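Local structure of cyclopenase asqI (Emericella nidulans, 5YY3) at residues Ser458-Asn470 and Gly556-Val568. The protein catalyses, with one zinc ion per subunit, the conversion of 4'-methoxycyclopenin into 4'-methoxyviridicatin, with loss of methyl isocyanate, in aspoquinolone biosynthesis. Numbering follows the deposited sequence.
Sequences SKAKLGHEPYEWN and GWPQNLMLPVGKV
Asn560 ND2 donates to the carbonyl of Leu462, ND2 to O 3.1 Å, where a long loop of the hemocyanin-type Ig-like domain packs on one of its β strands. The N-H points at the oxygen at 159° and the acceptor lies in the amide plane, although the donor sits well above the carbonyl plane. A second bond from Asn560 ND2 goes to Asp179, so both partners together fix the rotation of the amide. Lys461 CE passes 3.3 Å from Asn560 ND2, and Lys461 NZ forms salt bridges outside the two segments with Asp179, Glu457 and Asp181, which probably balance its charge. On the far side of Gly463, whose bare CA lets the backbone of Asn560 come close, the His464 ring meets the short 3-10 turn 559-561 edge-on. His464 NE2 makes a weak, bent bond to the backbone O of Gln559, while His464 ND1 donates to Glu465 O at 2.7 Å; this straight bond, near the ring plane, does most to set the tilt of the imidazole. CG stands between backbone N and carbonyl carbon (chi1 66°), which carries the ring edge to Gln559 O. The two methyls of Leu563 part between two side chains: CD2 lies against His464 CB, and CD1 rests 3.5 Å from Tyr467 CE2. Leu462 takes the other flank, its two methyls splitting between Leu561 and Val565. Helix 174-177 backs Leu561 and Val565, and helix 210-231 covers Val565 and Leu462; Leu561 is about 10 Å, side chain to side chain, from the zinc ligand His186. At the opposite end, the Met562 chain folds twice and sets its CE 3.2 Å from Tyr467 OH.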
loop_
_atom_site.group_PDB
_atom_site.type_symbol
_atom_site.label_atom_id
_atom_site.label_comp_id
_atom_site.label_asym_id
_atom_site.label_seq_id
_atom_site.Cartn_x
_atom_site.Cartn_y
_atom_site.Cartn_z
ATOM N N SER A 458 -12.150 -4.911 -17.650
ATOM C CA SER A 458 -12.127 -4.754 -16.198
ATOM C C SER A 458 -11.405 -3.489 -15.774
ATOM O O SER A 458 -10.511 -3.017 -16.479
ATOM C CB SER A 458 -11.484 -5.973 -15.538
ATOM O OG SER A 458 -10.200 -6.232 -16.086
ATOM N N LYS A 459 -11.842 -2.941 -14.636
ATOM C CA LYS A 459 -11.170 -1.861 -13.907
ATOM C C LYS A 459 -11.249 -0.481 -14.578
ATOM O O LYS A 459 -11.470 0.513 -13.897
ATOM C CB LYS A 459 -9.703 -2.238 -13.642
ATOM C CG LYS A 459 -9.539 -3.406 -12.649
ATOM C CD LYS A 459 -8.224 -3.292 -11.859
ATOM C CE LYS A 459 -8.057 -4.425 -10.843
ATOM N NZ LYS A 459 -8.113 -5.792 -11.475
ATOM N N ALA A 460 -11.067 -0.422 -15.895
ATOM C CA ALA A 460 -11.166 0.837 -16.642
ATOM C C ALA A 460 -11.154 0.591 -18.153
ATOM O O ALA A 460 -10.858 -0.512 -18.612
ATOM C CB ALA A 460 -10.027 1.787 -16.263
ATOM N N LYS A 461 -11.515 1.626 -18.904
ATOM C CA LYS A 461 -11.304 1.677 -20.344
ATOM C C LYS A 461 -10.413 2.876 -20.633
ATOM O O LYS A 461 -10.855 4.012 -20.473
ATOM C CB LYS A 461 -12.624 1.810 -21.112
ATOM C CG LYS A 461 -12.454 1.932 -22.632
ATOM C CD LYS A 461 -11.907 0.628 -23.222
ATOM C CE LYS A 461 -11.770 0.688 -24.733
ATOM N NZ LYS A 461 -11.576 -0.670 -25.330
ATOM N N LEU A 462 -9.169 2.632 -21.028
ATOM C CA LEU A 462 -8.230 3.722 -21.280
ATOM C C LEU A 462 -8.623 4.455 -22.562
ATOM O O LEU A 462 -9.238 3.884 -23.466
ATOM C CB LEU A 462 -6.801 3.200 -21.377
ATOM C CG LEU A 462 -5.717 4.265 -21.626
ATOM C CD1 LEU A 462 -5.668 5.266 -20.479
ATOM C CD2 LEU A 462 -4.340 3.645 -21.846
ATOM N N GLY A 463 -8.282 5.730 -22.627
ATOM C CA GLY A 463 -8.471 6.529 -23.819
ATOM C C GLY A 463 -7.566 7.735 -23.703
ATOM O O GLY A 463 -6.935 7.959 -22.660
ATOM N N HIS A 464 -7.482 8.525 -24.763
ATOM C CA HIS A 464 -6.701 9.745 -24.668
ATOM C C HIS A 464 -7.359 10.866 -25.458
ATOM O O HIS A 464 -8.066 10.613 -26.440
ATOM C CB HIS A 464 -5.278 9.503 -25.166
ATOM C CG HIS A 464 -5.208 9.189 -26.627
ATOM N ND1 HIS A 464 -5.206 10.166 -27.597
ATOM C CD2 HIS A 464 -5.160 8.005 -27.286
ATOM C CE1 HIS A 464 -5.149 9.600 -28.790
ATOM N NE2 HIS A 464 -5.115 8.289 -28.629
ATOM N N GLU A 465 -7.130 12.103 -25.026
ATOM C CA GLU A 465 -7.573 13.251 -25.804
ATOM C C GLU A 465 -6.833 13.222 -27.127
ATOM O O GLU A 465 -5.699 12.740 -27.184
ATOM C CB GLU A 465 -7.316 14.578 -25.073
ATOM C CG GLU A 465 -8.040 14.729 -23.747
ATOM C CD GLU A 465 -9.542 14.552 -23.865
ATOM O OE1 GLU A 465 -10.091 14.764 -24.974
ATOM O OE2 GLU A 465 -10.170 14.192 -22.836
ATOM N N PRO A 466 -7.474 13.731 -28.192
ATOM C CA PRO A 466 -6.867 13.758 -29.525
ATOM C C PRO A 466 -5.512 14.461 -29.519
ATOM O O PRO A 466 -5.378 15.544 -28.943
ATOM C CB PRO A 466 -7.887 14.534 -30.360
ATOM C CG PRO A 466 -9.188 14.268 -29.664
ATOM C CD PRO A 466 -8.856 14.242 -28.206
ATOM N N TYR A 467 -4.513 13.830 -30.131
ATOM C CA TYR A 467 -3.195 14.434 -30.217
ATOM C C TYR A 467 -2.713 14.482 -31.664
ATOM O O TYR A 467 -3.306 13.903 -32.573
ATOM C CB TYR A 467 -2.175 13.691 -29.333
ATOM C CG TYR A 467 -1.732 12.337 -29.848
ATOM C CD1 TYR A 467 -0.695 12.228 -30.771
ATOM C CD2 TYR A 467 -2.334 11.160 -29.396
ATOM C CE1 TYR A 467 -0.287 10.993 -31.259
ATOM C CE2 TYR A 467 -1.919 9.905 -29.864
ATOM C CZ TYR A 467 -0.894 9.833 -30.800
ATOM O OH TYR A 467 -0.470 8.607 -31.292
ATOM N N GLU A 468 -1.622 15.193 -31.858
ATOM C CA GLU A 468 -0.984 15.274 -33.147
ATOM C C GLU A 468 0.497 15.415 -32.882
ATOM O O GLU A 468 0.899 15.764 -31.784
ATOM C CB GLU A 468 -1.505 16.468 -33.946
ATOM C CG GLU A 468 -0.902 17.781 -33.455
ATOM C CD GLU A 468 -1.451 19.001 -34.151
ATOM O OE1 GLU A 468 -2.692 19.076 -34.373
ATOM O OE2 GLU A 468 -0.616 19.881 -34.481
ATOM N N TRP A 469 1.322 15.127 -33.865
ATOM C CA TRP A 469 2.691 15.559 -33.750
ATOM C C TRP A 469 3.031 16.359 -34.993
ATOM O O TRP A 469 2.371 16.238 -36.045
ATOM C CB TRP A 469 3.649 14.382 -33.556
ATOM C CG TRP A 469 3.729 13.399 -34.691
ATOM C CD1 TRP A 469 2.816 12.437 -35.006
ATOM C CD2 TRP A 469 4.797 13.270 -35.648
ATOM N NE1 TRP A 469 3.252 11.702 -36.094
ATOM C CE2 TRP A 469 4.463 12.194 -36.507
ATOM C CE3 TRP A 469 6.005 13.951 -35.854
ATOM C CZ2 TRP A 469 5.286 11.795 -37.575
ATOM C CZ3 TRP A 469 6.831 13.547 -36.912
ATOM C CH2 TRP A 469 6.461 12.480 -37.758
ATOM N N ASN A 470 4.034 17.211 -34.862
ATOM C CA ASN A 470 4.549 17.881 -36.027
ATOM C C ASN A 470 6.054 18.039 -35.891
ATOM O O ASN A 470 6.612 17.873 -34.792
ATOM C CB ASN A 470 3.848 19.225 -36.253
ATOM C CG ASN A 470 3.904 20.132 -35.041
ATOM O OD1 ASN A 470 4.928 20.764 -34.769
ATOM N ND2 ASN A 470 2.794 20.222 -34.318
ATOM N N GLY A 556 -3.996 -3.824 -36.090
ATOM C CA GLY A 556 -3.080 -2.805 -35.606
ATOM C C GLY A 556 -3.253 -2.492 -34.114
ATOM O O GLY A 556 -4.016 -3.149 -33.392
ATOM N N TRP A 557 -2.532 -1.484 -33.642
ATOM C CA TRP A 557 -2.602 -1.099 -32.240
ATOM C C TRP A 557 -3.842 -0.229 -31.958
ATOM O O TRP A 557 -4.122 0.706 -32.693
ATOM C CB TRP A 557 -1.330 -0.356 -31.831
ATOM C CG TRP A 557 -1.221 -0.324 -30.363
ATOM C CD1 TRP A 557 -1.398 0.757 -29.541
ATOM C CD2 TRP A 557 -0.985 -1.445 -29.517
ATOM N NE1 TRP A 557 -1.241 0.377 -28.230
ATOM C CE2 TRP A 557 -0.995 -0.978 -28.184
ATOM C CE3 TRP A 557 -0.749 -2.811 -29.752
ATOM C CZ2 TRP A 557 -0.799 -1.824 -27.083
ATOM C CZ3 TRP A 557 -0.528 -3.648 -28.665
ATOM C CH2 TRP A 557 -0.562 -3.151 -27.346
ATOM N N PRO A 558 -4.603 -0.560 -30.901
ATOM C CA PRO A 558 -5.823 0.214 -30.610
ATOM C C PRO A 558 -5.542 1.723 -30.399
ATOM O O PRO A 558 -4.595 2.081 -29.690
ATOM C CB PRO A 558 -6.351 -0.438 -29.323
ATOM C CG PRO A 558 -5.747 -1.818 -29.310
ATOM C CD PRO A 558 -4.412 -1.687 -29.966
ATOM N N GLN A 559 -6.339 2.585 -31.022
ATOM C CA GLN A 559 -6.159 4.036 -30.891
ATOM C C GLN A 559 -6.216 4.506 -29.420
ATOM O O GLN A 559 -5.433 5.364 -29.001
ATOM C CB GLN A 559 -7.218 4.775 -31.727
ATOM C CG GLN A 559 -7.094 6.301 -31.719
ATOM C CD GLN A 559 -5.725 6.764 -32.189
ATOM O OE1 GLN A 559 -5.333 6.535 -33.337
ATOM N NE2 GLN A 559 -4.978 7.402 -31.293
ATOM N N ASN A 560 -7.121 3.919 -28.638
ATOM C CA ASN A 560 -7.261 4.268 -27.231
ATOM C C ASN A 560 -6.056 3.879 -26.368
ATOM O O ASN A 560 -5.925 4.378 -25.246
ATOM C CB ASN A 560 -8.503 3.622 -26.640
ATOM C CG ASN A 560 -8.376 2.123 -26.545
ATOM O OD1 ASN A 560 -8.075 1.464 -27.533
ATOM N ND2 ASN A 560 -8.604 1.574 -25.355
ATOM N N LEU A 561 -5.181 3.007 -26.882
ATOM C CA LEU A 561 -3.985 2.609 -26.138
ATOM C C LEU A 561 -2.718 3.182 -26.740
ATOM O O LEU A 561 -1.623 2.779 -26.353
ATOM C CB LEU A 561 -3.847 1.075 -26.079
ATOM C CG LEU A 561 -5.017 0.296 -25.504
ATOM C CD1 LEU A 561 -4.678 -1.185 -25.433
ATOM C CD2 LEU A 561 -5.386 0.840 -24.127
ATOM N N MET A 562 -2.852 4.100 -27.697
ATOM C CA MET A 562 -1.677 4.610 -28.407
ATOM C C MET A 562 -0.733 5.299 -27.453
ATOM O O MET A 562 0.484 5.188 -27.574
ATOM C CB MET A 562 -2.086 5.562 -29.528
ATOM C CG MET A 562 -2.522 4.840 -30.801
ATOM S SD MET A 562 -1.126 4.065 -31.632
ATOM C CE MET A 562 -0.233 5.524 -32.182
ATOM N N LEU A 563 -1.303 6.007 -26.486
ATOM C CA LEU A 563 -0.496 6.690 -25.482
ATOM C C LEU A 563 -0.363 5.849 -24.222
ATOM O O LEU A 563 -1.359 5.328 -23.729
ATOM C CB LEU A 563 -1.117 8.047 -25.146
ATOM C CG LEU A 563 -0.555 9.367 -25.662
ATOM C CD1 LEU A 563 -0.015 9.254 -27.051
ATOM C CD2 LEU A 563 -1.628 10.435 -25.581
ATOM N N PRO A 564 0.864 5.715 -23.696
ATOM C CA PRO A 564 0.982 5.219 -22.324
ATOM C C PRO A 564 0.116 6.067 -21.403
ATOM O O PRO A 564 -0.022 7.247 -21.673
ATOM C CB PRO A 564 2.466 5.390 -22.018
ATOM C CG PRO A 564 3.128 5.243 -23.370
ATOM C CD PRO A 564 2.177 5.904 -24.334
ATOM N N VAL A 565 -0.465 5.475 -20.366
ATOM C CA VAL A 565 -1.437 6.159 -19.517
ATOM C C VAL A 565 -0.846 7.419 -18.827
ATOM O O VAL A 565 -1.560 8.399 -18.602
ATOM C CB VAL A 565 -2.024 5.171 -18.461
ATOM C CG1 VAL A 565 -0.952 4.666 -17.509
ATOM C CG2 VAL A 565 -3.195 5.787 -17.686
ATOM N N GLY A 566 0.452 7.402 -18.523
ATOM C CA GLY A 566 1.095 8.542 -17.897
ATOM C C GLY A 566 0.861 8.629 -16.399
ATOM O O GLY A 566 0.392 7.674 -15.772
ATOM N N LYS A 567 1.191 9.779 -15.814
ATOM C CA LYS A 567 0.962 10.007 -14.382
ATOM C C LYS A 567 0.130 11.253 -14.138
ATOM O O LYS A 567 0.112 12.161 -14.970
ATOM C CB LYS A 567 2.297 10.107 -13.653
ATOM C CG LYS A 567 3.024 8.768 -13.582
ATOM C CD LYS A 567 4.474 8.945 -13.168
ATOM C CE LYS A 567 5.067 7.634 -12.699
ATOM N NZ LYS A 567 6.416 7.877 -12.123
ATOM N N VAL A 568 -0.562 11.299 -12.998
ATOM C CA VAL A 568 -1.445 12.430 -12.683
ATOM C C VAL A 568 -0.685 13.755 -12.784
ATOM O O VAL A 568 -1.186 14.727 -13.364
ATOM C CB VAL A 568 -2.072 12.281 -11.275
ATOM C CG1 VAL A 568 -2.804 13.585 -10.847
ATOM C CG2 VAL A 568 -3.025 11.076 -11.245
#